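PDB 4XGO: anopheles Plasmodium-responsive Leucine-rich repeat protein 1B from Anopheles gambiae, which probably acts in the mosquito's response to Plasmodium, using a leucine-rich repeat domain, the part contained in this chain, as a protein-binding platform. Local coordinates for residues V239-Y244 with L254-N259; Q275-D280 with F287-S292; N308-L313 with H334-L339. All coordinates share one frame; numbering follows the deposited sequence.

Contact 1 (V239-Y244 with L254-N259); sequences VALDFY and LDLSHN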
ATOM      1  N   VAL A 239      -0.565  30.432 -20.229  1.00 13.32           N
ATOM      2  CA  VAL A 239      -0.628  31.884 -19.985  1.00 13.61           C
ATOM      3  C   VAL A 239      -1.696  32.572 -20.812  1.00 14.05           C
ATOM      4  O   VAL A 239      -2.386  33.478 -20.336  1.00 14.16           O
ATOM      5  CB  VAL A 239       0.741  32.568 -20.225  1.00 14.03           C
ATOM      6  CG1 VAL A 239       0.646  34.065 -19.978  1.00 14.61           C
ATOM      7  CG2 VAL A 239       1.801  31.959 -19.322  1.00 14.23           C
ATOM      8  N   ALA A 240      -1.830  32.164 -22.059  1.00 14.89           N
ATOM      9  CA  ALA A 240      -2.752  32.801 -22.968  1.00 16.07           C
ATOM     10  C   ALA A 240      -3.393  31.760 -23.866  1.00 16.95           C
ATOM     11  O   ALA A 240      -2.723  30.856 -24.360  1.00 18.04           O
ATOM     12  CB  ALA A 240      -2.014  33.841 -23.793  1.00 16.80           C
ATOM     13  N   LEU A 241      -4.694  31.877 -24.056  1.00 17.10           N
ATOM     14  CA  LEU A 241      -5.424  31.007 -24.963  1.00 17.77           C
ATOM     15  C   LEU A 241      -6.267  31.848 -25.894  1.00 18.89           C
ATOM     16  O   LEU A 241      -6.850  32.847 -25.474  1.00 18.60           O
ATOM     17  CB  LEU A 241      -6.342  30.051 -24.194  1.00 17.14           C
ATOM     18  CG  LEU A 241      -5.678  29.043 -23.266  1.00 16.84           C
ATOM     19  CD1 LEU A 241      -6.736  28.338 -22.426  1.00 16.61           C
ATOM     20  CD2 LEU A 241      -4.895  28.022 -24.058  1.00 17.57           C
ATOM     21  N   ASP A 242      -6.299  31.440 -27.159  1.00 20.22           N
ATOM     22  CA  ASP A 242      -7.126  32.070 -28.180  1.00 22.57           C
ATOM     23  C   ASP A 242      -7.817  30.960 -28.978  1.00 24.47           C
ATOM     24  O   ASP A 242      -7.217  30.357 -29.876  1.00 23.63           O
ATOM     25  CB  ASP A 242      -6.259  32.952 -29.093  1.00 23.58           C
ATOM     26  CG  ASP A 242      -7.036  33.537 -30.266  1.00 24.90           C
ATOM     27  OD1 ASP A 242      -8.288  33.477 -30.252  1.00 25.02           O
ATOM     28  OD2 ASP A 242      -6.376  34.045 -31.214  1.00 26.26           O
ATOM     29  N   PHE A 243      -9.074  30.687 -28.612  1.00 26.59           N
ATOM     30  CA  PHE A 243      -9.914  29.682 -29.274  1.00 29.16           C
ATOM     31  C   PHE A 243     -10.851  30.339 -30.304  1.00 31.29           C
ATOM     32  O   PHE A 243     -11.932  30.828 -29.980  1.00 32.24           O
ATOM     33  CB  PHE A 243     -10.717  28.904 -28.219  1.00 29.73           C
ATOM     34  CG  PHE A 243      -9.888  27.936 -27.398  1.00 30.48           C
ATOM     35  CD1 PHE A 243      -8.485  27.948 -27.423  1.00 31.01           C
ATOM     36  CD2 PHE A 243     -10.518  26.996 -26.593  1.00 31.49           C
ATOM     37  CE1 PHE A 243      -7.744  27.047 -26.670  1.00 31.64           C
ATOM     38  CE2 PHE A 243      -9.778  26.107 -25.823  1.00 30.44           C
ATOM     39  CZ  PHE A 243      -8.395  26.125 -25.863  1.00 30.58           C
ATOM     40  N   TYR A 244     -10.442  30.315 -31.560  1.00 34.30           N
ATOM     41  CA  TYR A 244     -11.042  31.179 -32.595  1.00 36.24           C
ATOM     42  C   TYR A 244     -11.912  30.452 -33.609  1.00 38.71           C
ATOM     43  O   TYR A 244     -12.754  31.072 -34.266  1.00 43.13           O
ATOM     44  CB  TYR A 244      -9.930  31.883 -33.371  1.00 35.98           C
ATOM     45  CG  TYR A 244      -8.965  30.885 -33.966  1.00 35.33           C
ATOM     46  CD1 TYR A 244      -9.177  30.351 -35.239  1.00 35.57           C
ATOM     47  CD2 TYR A 244      -7.864  30.439 -33.232  1.00 35.08           C
ATOM     48  CE1 TYR A 244      -8.303  29.421 -35.772  1.00 35.89           C
ATOM     49  CE2 TYR A 244      -6.990  29.506 -33.752  1.00 35.78           C
ATOM     50  CZ  TYR A 244      -7.212  28.998 -35.021  1.00 36.34           C
ATOM     51  OH  TYR A 244      -6.339  28.070 -35.527  1.00 36.74           O
ATOM     52  N   LEU A 254     -14.711  21.765 -19.868  1.00 13.43           N
ATOM     53  CA  LEU A 254     -13.412  22.388 -20.124  1.00 13.22           C
ATOM     54  C   LEU A 254     -12.820  22.864 -18.817  1.00 12.56           C
ATOM     55  O   LEU A 254     -13.345  23.788 -18.184  1.00 12.83           O
ATOM     56  CB  LEU A 254     -13.558  23.551 -21.109  1.00 13.68           C
ATOM     57  CG  LEU A 254     -12.260  24.237 -21.551  1.00 13.56           C
ATOM     58  CD1 LEU A 254     -11.331  23.209 -22.192  1.00 13.87           C
ATOM     59  CD2 LEU A 254     -12.550  25.386 -22.517  1.00 14.27           C
ATOM     60  N   ASP A 255     -11.738  22.210 -18.393  1.00 12.32           N
ATOM     61  CA  ASP A 255     -11.081  22.523 -17.130  1.00 12.04           C
ATOM     62  C   ASP A 255      -9.746  23.225 -17.440  1.00 11.82           C
ATOM     63  O   ASP A 255      -8.805  22.606 -17.881  1.00 11.24           O
ATOM     64  CB  ASP A 255     -10.872  21.262 -16.284  1.00 12.25           C
ATOM     65  CG  ASP A 255     -10.310  21.550 -14.916  1.00 12.68           C
ATOM     66  OD1 ASP A 255      -9.977  22.718 -14.595  1.00 12.89           O
ATOM     67  OD2 ASP A 255     -10.144  20.591 -14.129  1.00 13.30           O
ATOM     68  N   LEU A 256      -9.706  24.523 -17.177  1.00 11.70           N
ATOM     69  CA  LEU A 256      -8.506  25.353 -17.374  1.00 12.27           C
ATOM     70  C   LEU A 256      -7.954  25.870 -16.041  1.00 12.00           C
ATOM     71  O   LEU A 256      -7.149  26.815 -15.991  1.00 11.41           O
ATOM     72  CB  LEU A 256      -8.848  26.523 -18.295  1.00 13.16           C
ATOM     73  CG  LEU A 256      -9.383  26.179 -19.674  1.00 13.92           C
ATOM     74  CD1 LEU A 256      -9.798  27.444 -20.404  1.00 14.73           C
ATOM     75  CD2 LEU A 256      -8.365  25.366 -20.446  1.00 14.29           C
ATOM     76  N   SER A 257      -8.362  25.253 -14.939  1.00 11.61           N
ATOM     77  CA  SER A 257      -8.018  25.773 -13.633  1.00 11.90           C
ATOM     78  C   SER A 257      -6.561  25.538 -13.272  1.00 11.74           C
ATOM     79  O   SER A 257      -5.894  24.660 -13.833  1.00 11.22           O
ATOM     80  CB  SER A 257      -8.953  25.205 -12.537  1.00 12.27           C
ATOM     81  OG  SER A 257      -8.831  23.802 -12.418  1.00 12.91           O
ATOM     82  N   HIS A 258      -6.066  26.368 -12.351  1.00 11.81           N
ATOM     83  CA  HIS A 258      -4.724  26.249 -11.820  1.00 12.57           C
ATOM     84  C   HIS A 258      -3.689  26.330 -12.930  1.00 11.87           C
ATOM     85  O   HIS A 258      -2.825  25.461 -13.083  1.00 11.64           O
ATOM     86  CB  HIS A 258      -4.554  24.964 -11.017  1.00 13.08           C
ATOM     87  CG  HIS A 258      -5.397  24.905  -9.797  1.00 14.46           C
ATOM     88  ND1 HIS A 258      -4.956  25.332  -8.567  1.00 15.75           N
ATOM     89  CD2 HIS A 258      -6.668  24.486  -9.618  1.00 15.82           C
ATOM     90  CE1 HIS A 258      -5.915  25.153  -7.672  1.00 16.35           C
ATOM     91  NE2 HIS A 258      -6.963  24.646  -8.286  1.00 16.67           N
ATOM     92  N   ASN A 259      -3.808  27.367 -13.746  1.00 11.61           N
ATOM     93  CA  ASN A 259      -2.751  27.678 -14.699  1.00 11.55           C
ATOM     94  C   ASN A 259      -2.232  29.069 -14.354  1.00 12.27           C
ATOM     95  O   ASN A 259      -2.303  29.485 -13.184  1.00 12.42           O
ATOM     96  CB  ASN A 259      -3.285  27.547 -16.124  1.00 11.45           C
ATOM     97  CG  ASN A 259      -3.297  26.113 -16.599  1.00 11.38           C
ATOM     98  OD1 ASN A 259      -2.256  25.574 -16.941  1.00 11.41           O
ATOM     99  ND2 ASN A 259      -4.476  25.492 -16.619  1.00 11.41           N
TER
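Leu241 and Leu256 meet tip to tip across the solenoid core, where the back strand of one leucine-rich repeat coil faces the concave strand of the next, a small example of how such a solenoid fills its interior. Leu241 CD1 touches Leu256 CD1 at 3.8 Å and lies almost as close to CD2 of the same residue, so one methyl faces both ends of the fork. Beside this pair the fit is looser: Phe243 CE2 comes within 4.4 Å of Leu254 CD2, which approaches the ring obliquely. All four side chains are buried, whereas the alternate residues Asp242 and Tyr244 face solvent.

Past Leu256 the chain turns with polar help. Asp255 OD1 receives Ser257 N at 3.0 Å, an Asx turn, and also the hydroxyl Ser257 OG, on its syn side. Asn259 ND2 gives a nearly straight bond (171°) to Leu256 O, which it meets from above the carbonyl plane. Asn259 also reaches back to Val233 O and Leu238 N, while Asn282 ND2 binds Leu256 O, forming the asparagine ladder of the family. Strand 253-255 runs between strands 230-232 and 276-278; across the core, strand 240-243 pairs with strand 263-266, and Tyr219 stacks on Phe243.

Contact 2 (Q275-D280 with F287-S292); sequences QYLYLD and FKLSTS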
ATOM      1  N   GLN A 275     -21.145  22.907 -20.534  1.00 22.30           N
ATOM      2  CA  GLN A 275     -21.886  22.806 -19.283  1.00 22.94           C
ATOM      3  C   GLN A 275     -21.030  23.076 -18.056  1.00 21.02           C
ATOM      4  O   GLN A 275     -21.534  23.570 -17.037  1.00 21.02           O
ATOM      5  CB  GLN A 275     -22.518  21.413 -19.183  1.00 25.12           C
ATOM      6  CG  GLN A 275     -23.525  21.178 -20.292  1.00 27.93           C
ATOM      7  CD  GLN A 275     -24.076  19.769 -20.309  1.00 31.23           C
ATOM      8  OE1 GLN A 275     -24.074  19.072 -19.295  1.00 34.22           O
ATOM      9  NE2 GLN A 275     -24.537  19.337 -21.472  1.00 33.87           N
ATOM     10  N   TYR A 276     -19.740  22.737 -18.140  1.00 19.67           N
ATOM     11  CA  TYR A 276     -18.831  22.892 -17.017  1.00 19.12           C
ATOM     12  C   TYR A 276     -17.576  23.604 -17.521  1.00 17.77           C
ATOM     13  O   TYR A 276     -16.934  23.140 -18.464  1.00 16.04           O
ATOM     14  CB  TYR A 276     -18.468  21.539 -16.433  1.00 20.32           C
ATOM     15  CG  TYR A 276     -19.667  20.750 -15.970  1.00 22.61           C
ATOM     16  CD1 TYR A 276     -20.401  19.988 -16.863  1.00 24.19           C
ATOM     17  CD2 TYR A 276     -20.077  20.796 -14.648  1.00 24.37           C
ATOM     18  CE1 TYR A 276     -21.510  19.262 -16.446  1.00 27.02           C
ATOM     19  CE2 TYR A 276     -21.183  20.085 -14.214  1.00 26.55           C
ATOM     20  CZ  TYR A 276     -21.896  19.319 -15.117  1.00 28.01           C
ATOM     21  OH  TYR A 276     -23.002  18.602 -14.698  1.00 32.04           O
ATOM     22  N   LEU A 277     -17.272  24.753 -16.915  1.00 16.36           N
ATOM     23  CA  LEU A 277     -16.108  25.537 -17.316  1.00 15.45           C
ATOM     24  C   LEU A 277     -15.408  25.978 -16.057  1.00 14.53           C
ATOM     25  O   LEU A 277     -16.006  26.689 -15.234  1.00 14.16           O
ATOM     26  CB  LEU A 277     -16.546  26.753 -18.125  1.00 15.93           C
ATOM     27  CG  LEU A 277     -15.452  27.756 -18.546  1.00 15.84           C
ATOM     28  CD1 LEU A 277     -14.389  27.070 -19.370  1.00 15.48           C
ATOM     29  CD2 LEU A 277     -16.070  28.895 -19.342  1.00 16.64           C
ATOM     30  N   TYR A 278     -14.159  25.540 -15.888  1.00 13.52           N
ATOM     31  CA  TYR A 278     -13.398  25.836 -14.686  1.00 13.10           C
ATOM     32  C   TYR A 278     -12.239  26.777 -14.991  1.00 12.75           C
ATOM     33  O   TYR A 278     -11.293  26.379 -15.684  1.00 12.29           O
ATOM     34  CB  TYR A 278     -12.867  24.565 -14.055  1.00 13.45           C
ATOM     35  CG  TYR A 278     -13.962  23.550 -13.805  1.00 14.20           C
ATOM     36  CD1 TYR A 278     -14.871  23.731 -12.775  1.00 15.07           C
ATOM     37  CD2 TYR A 278     -14.095  22.449 -14.613  1.00 15.08           C
ATOM     38  CE1 TYR A 278     -15.898  22.807 -12.555  1.00 15.36           C
ATOM     39  CE2 TYR A 278     -15.098  21.505 -14.402  1.00 15.47           C
ATOM     40  CZ  TYR A 278     -15.991  21.694 -13.369  1.00 15.87           C
ATOM     41  OH  TYR A 278     -17.009  20.754 -13.183  1.00 17.81           O
ATOM     42  N   LEU A 279     -12.328  28.007 -14.464  1.00 12.68           N
ATOM     43  CA  LEU A 279     -11.305  29.041 -14.679  1.00 12.64           C
ATOM     44  C   LEU A 279     -10.607  29.479 -13.412  1.00 12.41           C
ATOM     45  O   LEU A 279      -9.760  30.397 -13.437  1.00 11.95           O
ATOM     46  CB  LEU A 279     -11.924  30.266 -15.345  1.00 13.08           C
ATOM     47  CG  LEU A 279     -12.601  30.037 -16.680  1.00 13.74           C
ATOM     48  CD1 LEU A 279     -13.230  31.331 -17.145  1.00 14.56           C
ATOM     49  CD2 LEU A 279     -11.608  29.484 -17.697  1.00 14.11           C
ATOM     50  N   ASP A 280     -10.937  28.841 -12.291  1.00 12.19           N
ATOM     51  CA  ASP A 280     -10.397  29.269 -11.019  1.00 12.56           C
ATOM     52  C   ASP A 280      -8.876  29.092 -10.980  1.00 12.29           C
ATOM     53  O   ASP A 280      -8.311  28.230 -11.658  1.00 11.49           O
ATOM     54  CB  ASP A 280     -11.074  28.521  -9.842  1.00 13.04           C
ATOM     55  CG  ASP A 280     -10.822  27.038  -9.890  1.00 13.41           C
ATOM     56  OD1 ASP A 280     -11.557  26.328 -10.594  1.00 14.16           O
ATOM     57  OD2 ASP A 280      -9.833  26.584  -9.264  1.00 14.46           O
ATOM     58  N   PHE A 287     -12.957  38.480 -19.204  1.00 18.40           N
ATOM     59  CA  PHE A 287     -13.383  37.270 -19.880  1.00 19.28           C
ATOM     60  C   PHE A 287     -14.845  37.467 -20.269  1.00 21.03           C
ATOM     61  O   PHE A 287     -15.585  38.138 -19.558  1.00 21.56           O
ATOM     62  CB  PHE A 287     -13.244  36.071 -18.936  1.00 18.40           C
ATOM     63  CG  PHE A 287     -13.687  34.779 -19.540  1.00 18.07           C
ATOM     64  CD1 PHE A 287     -12.976  34.207 -20.576  1.00 17.86           C
ATOM     65  CD2 PHE A 287     -14.837  34.147 -19.082  1.00 17.78           C
ATOM     66  CE1 PHE A 287     -13.398  33.008 -21.143  1.00 18.02           C
ATOM     67  CE2 PHE A 287     -15.270  32.964 -19.650  1.00 17.84           C
ATOM     68  CZ  PHE A 287     -14.548  32.388 -20.668  1.00 17.85           C
ATOM     69  N   LYS A 288     -15.255  36.896 -21.395  1.00 23.20           N
ATOM     70  CA  LYS A 288     -16.604  37.083 -21.906  1.00 25.15           C
ATOM     71  C   LYS A 288     -17.287  35.751 -22.162  1.00 25.69           C
ATOM     72  O   LYS A 288     -16.652  34.794 -22.577  1.00 24.30           O
ATOM     73  CB  LYS A 288     -16.568  37.863 -23.218  1.00 27.77           C
ATOM     74  CG  LYS A 288     -16.011  39.268 -23.074  1.00 29.66           C
ATOM     75  CD  LYS A 288     -15.929  39.964 -24.423  1.00 32.45           C
ATOM     76  CE  LYS A 288     -15.725  41.454 -24.250  1.00 34.46           C
ATOM     77  NZ  LYS A 288     -15.306  42.101 -25.528  1.00 36.59           N
ATOM     78  N   LEU A 289     -18.593  35.721 -21.906  1.00 27.70           N
ATOM     79  CA  LEU A 289     -19.451  34.628 -22.340  1.00 29.89           C
ATOM     80  C   LEU A 289     -20.729  35.233 -22.931  1.00 32.52           C
ATOM     81  O   LEU A 289     -21.099  36.361 -22.607  1.00 31.79           O
ATOM     82  CB  LEU A 289     -19.809  33.710 -21.169  1.00 29.91           C
ATOM     83  CG  LEU A 289     -18.726  32.839 -20.523  1.00 28.85           C
ATOM     84  CD1 LEU A 289     -19.319  32.097 -19.334  1.00 28.42           C
ATOM     85  CD2 LEU A 289     -18.118  31.853 -21.514  1.00 29.02           C
ATOM     86  N   SER A 290     -21.389  34.484 -23.805  1.00 35.59           N
ATOM     87  CA  SER A 290     -22.711  34.875 -24.304  1.00 39.06           C
ATOM     88  C   SER A 290     -23.770  34.506 -23.255  1.00 41.55           C
ATOM     89  O   SER A 290     -23.432  34.069 -22.156  1.00 43.51           O
ATOM     90  CB  SER A 290     -23.008  34.171 -25.625  1.00 40.40           C
ATOM     91  OG  SER A 290     -23.401  32.832 -25.380  1.00 41.16           O
ATOM     92  N   THR A 291     -25.046  34.657 -23.592  1.00 45.41           N
ATOM     93  CA  THR A 291     -26.124  34.437 -22.623  1.00 48.69           C
ATOM     94  C   THR A 291     -26.736  33.031 -22.717  1.00 51.26           C
ATOM     95  O   THR A 291     -27.963  32.880 -22.694  1.00 54.07           O
ATOM     96  CB  THR A 291     -27.241  35.480 -22.818  1.00 50.27           C
ATOM     97  OG1 THR A 291     -27.737  35.385 -24.156  1.00 53.01           O
ATOM     98  CG2 THR A 291     -26.719  36.888 -22.583  1.00 50.45           C
ATOM     99  N   SER A 292     -25.887  32.008 -22.800  1.00 51.05           N
ATOM    100  CA  SER A 292     -26.347  30.625 -22.978  1.00 52.56           C
ATOM    101  C   SER A 292     -26.828  30.005 -21.664  1.00 53.45           C
ATOM    102  O   SER A 292     -26.191  30.168 -20.619  1.00 55.94           O
ATOM    103  CB  SER A 292     -25.228  29.764 -23.575  1.00 52.78           C
ATOM    104  OG  SER A 292     -25.709  28.489 -23.982  1.00 53.26           O
TER
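This is an apolar core contact inside one coil of the solenoid: Leu277 and Leu279, from strand 276-278 and the residue after it, face Phe287 and Leu289 in the irregular stretch on the far wall. The closest meeting is that of Leu279 with Phe287, whose side chains cross at about a right angle. Leu279 CD1 sits over one face of the ring, 3.8 Å from its centroid and 20° off the normal, a CH-pi contact. Displaced toward the rim, the methyl comes nearest to Phe287 CE2, at 3.6 Å.

Phe287 extends its ring into the core because CG stands opposite the backbone N (chi1 179°). Leu277 comes from the other direction and brings CD2 to 4.0 Å from Phe287 CZ, with an oblique approach to the ring. The same methyl also meets Leu289 CD2 at 4.2 Å, so it bridges two residues of the opposing wall. His266 adds a second ring beside Phe287, and Leu313 of helix 307-316 packs against both Phe287 and Leu289.

Behind Leu279 the backbone is fixed by side-chain amides, its O accepting from both Asn282 ND2 and Asn303 ND2. Leu277, Leu279 and Asn282 fit the LxLxxN signature of a leucine-rich repeat, and Phe287 closes the core from the far wall.

Contact 3 (N308-L313 with H334-L339); sequences NSLRAL and HLEHGL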
ATOM      1  N   ASN A 308     -16.132  45.480 -13.983  1.00 26.53           N
ATOM      2  CA  ASN A 308     -17.063  45.657 -15.105  1.00 28.23           C
ATOM      3  C   ASN A 308     -17.190  44.375 -15.939  1.00 27.01           C
ATOM      4  O   ASN A 308     -18.288  43.972 -16.311  1.00 28.01           O
ATOM      5  CB  ASN A 308     -16.640  46.849 -15.970  1.00 30.17           C
ATOM      6  CG  ASN A 308     -16.897  48.181 -15.282  1.00 32.37           C
ATOM      7  OD1 ASN A 308     -17.852  48.314 -14.507  1.00 36.35           O
ATOM      8  ND2 ASN A 308     -16.039  49.169 -15.540  1.00 33.61           N
ATOM      9  N   SER A 309     -16.070  43.703 -16.177  1.00 25.42           N
ATOM     10  CA  SER A 309     -16.092  42.440 -16.919  1.00 24.51           C
ATOM     11  C   SER A 309     -16.794  41.339 -16.135  1.00 24.26           C
ATOM     12  O   SER A 309     -17.616  40.589 -16.670  1.00 25.00           O
ATOM     13  CB  SER A 309     -14.660  41.992 -17.225  1.00 23.67           C
ATOM     14  OG  SER A 309     -14.659  40.892 -18.117  1.00 22.54           O
ATOM     15  N   LEU A 310     -16.439  41.215 -14.863  1.00 24.07           N
ATOM     16  CA  LEU A 310     -17.072  40.241 -13.986  1.00 24.74           C
ATOM     17  C   LEU A 310     -18.581  40.477 -13.886  1.00 26.83           C
ATOM     18  O   LEU A 310     -19.368  39.534 -13.996  1.00 27.27           O
ATOM     19  CB  LEU A 310     -16.438  40.326 -12.596  1.00 24.23           C
ATOM     20  CG  LEU A 310     -16.861  39.310 -11.545  1.00 23.89           C
ATOM     21  CD1 LEU A 310     -16.506  37.906 -11.997  1.00 23.83           C
ATOM     22  CD2 LEU A 310     -16.164  39.642 -10.240  1.00 24.11           C
ATOM     23  N   ARG A 311     -18.977  41.729 -13.686  1.00 29.47           N
ATOM     24  CA  ARG A 311     -20.405  42.078 -13.616  1.00 32.10           C
ATOM     25  C   ARG A 311     -21.134  41.800 -14.927  1.00 34.17           C
ATOM     26  O   ARG A 311     -22.276  41.342 -14.909  1.00 35.24           O
ATOM     27  CB  ARG A 311     -20.597  43.534 -13.226  1.00 32.96           C
ATOM     28  CG  ARG A 311     -20.398  43.787 -11.744  1.00 33.27           C
ATOM     29  CD  ARG A 311     -20.911  45.160 -11.364  1.00 33.40           C
ATOM     30  NE  ARG A 311     -20.074  46.235 -11.880  1.00 33.83           N
ATOM     31  CZ  ARG A 311     -19.193  46.927 -11.166  1.00 33.97           C
ATOM     32  NH1 ARG A 311     -18.998  46.669  -9.874  1.00 34.87           N
ATOM     33  NH2 ARG A 311     -18.495  47.890 -11.749  1.00 34.81           N
ATOM     34  N   ALA A 312     -20.473  42.069 -16.054  1.00 35.14           N
ATOM     35  CA  ALA A 312     -21.013  41.705 -17.369  1.00 36.65           C
ATOM     36  C   ALA A 312     -21.182  40.198 -17.509  1.00 36.51           C
ATOM     37  O   ALA A 312     -22.093  39.728 -18.185  1.00 38.70           O
ATOM     38  CB  ALA A 312     -20.121  42.240 -18.480  1.00 36.29           C
ATOM     39  N   LEU A 313     -20.289  39.441 -16.878  1.00 37.51           N
ATOM     40  CA  LEU A 313     -20.352  37.980 -16.880  1.00 38.82           C
ATOM     41  C   LEU A 313     -21.582  37.456 -16.128  1.00 40.79           C
ATOM     42  O   LEU A 313     -22.238  36.514 -16.588  1.00 41.50           O
ATOM     43  CB  LEU A 313     -19.072  37.405 -16.256  1.00 39.22           C
ATOM     44  CG  LEU A 313     -18.497  36.103 -16.788  1.00 39.52           C
ATOM     45  CD1 LEU A 313     -18.231  36.180 -18.283  1.00 40.00           C
ATOM     46  CD2 LEU A 313     -17.210  35.790 -16.041  1.00 38.34           C
ATOM     47  N   HIS A 334     -12.491  44.174  -4.058  1.00 21.53           N
ATOM     48  CA  HIS A 334     -13.619  43.964  -3.177  1.00 22.12           C
ATOM     49  C   HIS A 334     -14.496  42.868  -3.741  1.00 20.39           C
ATOM     50  O   HIS A 334     -14.455  42.570  -4.934  1.00 18.44           O
ATOM     51  CB  HIS A 334     -14.432  45.257  -3.025  1.00 23.86           C
ATOM     52  CG  HIS A 334     -15.232  45.623  -4.243  1.00 26.11           C
ATOM     53  ND1 HIS A 334     -16.494  45.117  -4.487  1.00 28.12           N
ATOM     54  CD2 HIS A 334     -14.953  46.444  -5.284  1.00 27.56           C
ATOM     55  CE1 HIS A 334     -16.958  45.613  -5.621  1.00 28.40           C
ATOM     56  NE2 HIS A 334     -16.046  46.424  -6.124  1.00 28.27           N
ATOM     57  N   LEU A 335     -15.299  42.275  -2.877  1.00 19.93           N
ATOM     58  CA  LEU A 335     -16.161  41.182  -3.302  1.00 20.00           C
ATOM     59  C   LEU A 335     -17.368  41.695  -4.074  1.00 20.87           C
ATOM     60  O   LEU A 335     -18.013  42.669  -3.681  1.00 21.58           O
ATOM     61  CB  LEU A 335     -16.626  40.352  -2.116  1.00 19.85           C
ATOM     62  CG  LEU A 335     -15.551  39.609  -1.338  1.00 20.28           C
ATOM     63  CD1 LEU A 335     -16.042  39.224   0.047  1.00 21.13           C
ATOM     64  CD2 LEU A 335     -15.106  38.366  -2.091  1.00 19.47           C
ATOM     65  N   GLU A 336     -17.643  41.019  -5.178  1.00 21.00           N
ATOM     66  CA  GLU A 336     -18.771  41.263  -6.038  1.00 22.79           C
ATOM     67  C   GLU A 336     -19.406  39.895  -6.300  1.00 22.17           C
ATOM     68  O   GLU A 336     -18.793  39.044  -6.920  1.00 20.12           O
ATOM     69  CB  GLU A 336     -18.253  41.883  -7.325  1.00 25.35           C
ATOM     70  CG  GLU A 336     -19.311  42.109  -8.379  1.00 28.13           C
ATOM     71  CD  GLU A 336     -20.127  43.333  -8.096  1.00 30.60           C
ATOM     72  OE1 GLU A 336     -19.578  44.454  -8.166  1.00 32.00           O
ATOM     73  OE2 GLU A 336     -21.329  43.153  -7.826  1.00 35.12           O
ATOM     74  N   HIS A 337     -20.625  39.670  -5.799  1.00 23.37           N
ATOM     75  CA  HIS A 337     -21.219  38.325  -5.786  1.00 24.38           C
ATOM     76  C   HIS A 337     -20.237  37.244  -5.333  1.00 21.74           C
ATOM     77  O   HIS A 337     -20.138  36.164  -5.935  1.00 21.15           O
ATOM     78  CB  HIS A 337     -21.829  37.975  -7.145  1.00 27.81           C
ATOM     79  CG  HIS A 337     -22.998  38.837  -7.513  1.00 31.67           C
ATOM     80  ND1 HIS A 337     -22.892  39.905  -8.377  1.00 35.69           N
ATOM     81  CD2 HIS A 337     -24.290  38.801  -7.116  1.00 35.50           C
ATOM     82  CE1 HIS A 337     -24.073  40.488  -8.503  1.00 37.00           C
ATOM     83  NE2 HIS A 337     -24.939  39.837  -7.748  1.00 37.40           N
ATOM     84  N   GLY A 338     -19.507  37.545  -4.267  1.00 19.59           N
ATOM     85  CA  GLY A 338     -18.590  36.593  -3.686  1.00 18.40           C
ATOM     86  C   GLY A 338     -17.229  36.450  -4.355  1.00 17.09           C
ATOM     87  O   GLY A 338     -16.430  35.619  -3.927  1.00 16.62           O
ATOM     88  N   LEU A 339     -16.962  37.255  -5.380  1.00 16.57           N
ATOM     89  CA  LEU A 339     -15.697  37.161  -6.142  1.00 16.48           C
ATOM     90  C   LEU A 339     -14.961  38.497  -6.146  1.00 16.12           C
ATOM     91  O   LEU A 339     -15.573  39.551  -6.334  1.00 17.12           O
ATOM     92  CB  LEU A 339     -15.992  36.729  -7.579  1.00 16.37           C
ATOM     93  CG  LEU A 339     -16.467  35.281  -7.710  1.00 16.57           C
ATOM     94  CD1 LEU A 339     -17.283  35.109  -8.985  1.00 17.22           C
ATOM     95  CD2 LEU A 339     -15.301  34.303  -7.675  1.00 16.08           C
TER
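Arg311 and Glu336 join a helix to a beta hairpin in the disulfide-bonded cap at the C-terminal end of the solenoid, an arrangement consistent with the cysteine-rich caps that close many extracellular leucine-rich repeat domains. The disulfides Cys307-Cys341 and Cys329-Cys340 belong to this cap. The hairpin turns through a type I' turn from Glu336 to Leu339, closed by backbone bonds between these two residues in both directions.

The arginine can be followed outward. Its CB leaves the flank of helix 307-316 without yet meeting the hairpin. CG, placed beside the backbone N (chi1 -78°), lies 3.7 Å from Glu336 CD, and the methylene CD then passes Glu336 OE1 at 3.5 Å. A bend at chi3 (-71°) keeps the group close to Glu336, NE and CZ passing OE1 at 4.1 and 3.9 Å before NH1 bonds it at 2.9 Å, a salt bridge. The carboxylate oxygen lies at the edge of the guanidinium, yet the two planes are almost perpendicular (89°), so only one oxygen is gripped and the nitrogen approaches from above the carboxylate plane. At the other corner, NH2 bonds Asn308 OD1, about one helical turn back, and forms a second salt bridge with Glu343. The two carboxylates and Asn308 thus hold the guanidinium at both terminal nitrogens, which limits its rotation.

Beneath this polar layer lies a buried apolar contact, where Leu310 and Leu339 cross at about a right angle and Leu310 CD2 rests 3.9 Å from Leu339 CB.

In the fold
From the N terminus the three contacts follow in series, with none nesting or crossing. Contact 1 closes a loop of nine residues between its segments, contact 2 one of six, and contact 3 a longer excursion of 20 within the cap. Contact 1 joins a back strand to the next concave strand, and contact 2 closes the core of the coil after it: strands 253-255 and 276-278 are neighbours, joined by Leu256 N to Tyr278 O at 2.9 Å. The next handover is from repeat to cap, where Phe287 N meets Ser309 OG at 3.1 Å. Contact 2 touches both of the others and links the repeat core to the terminal helix and hairpin, while contacts 1 and 3, with centres about 20 Å apart, do not touch.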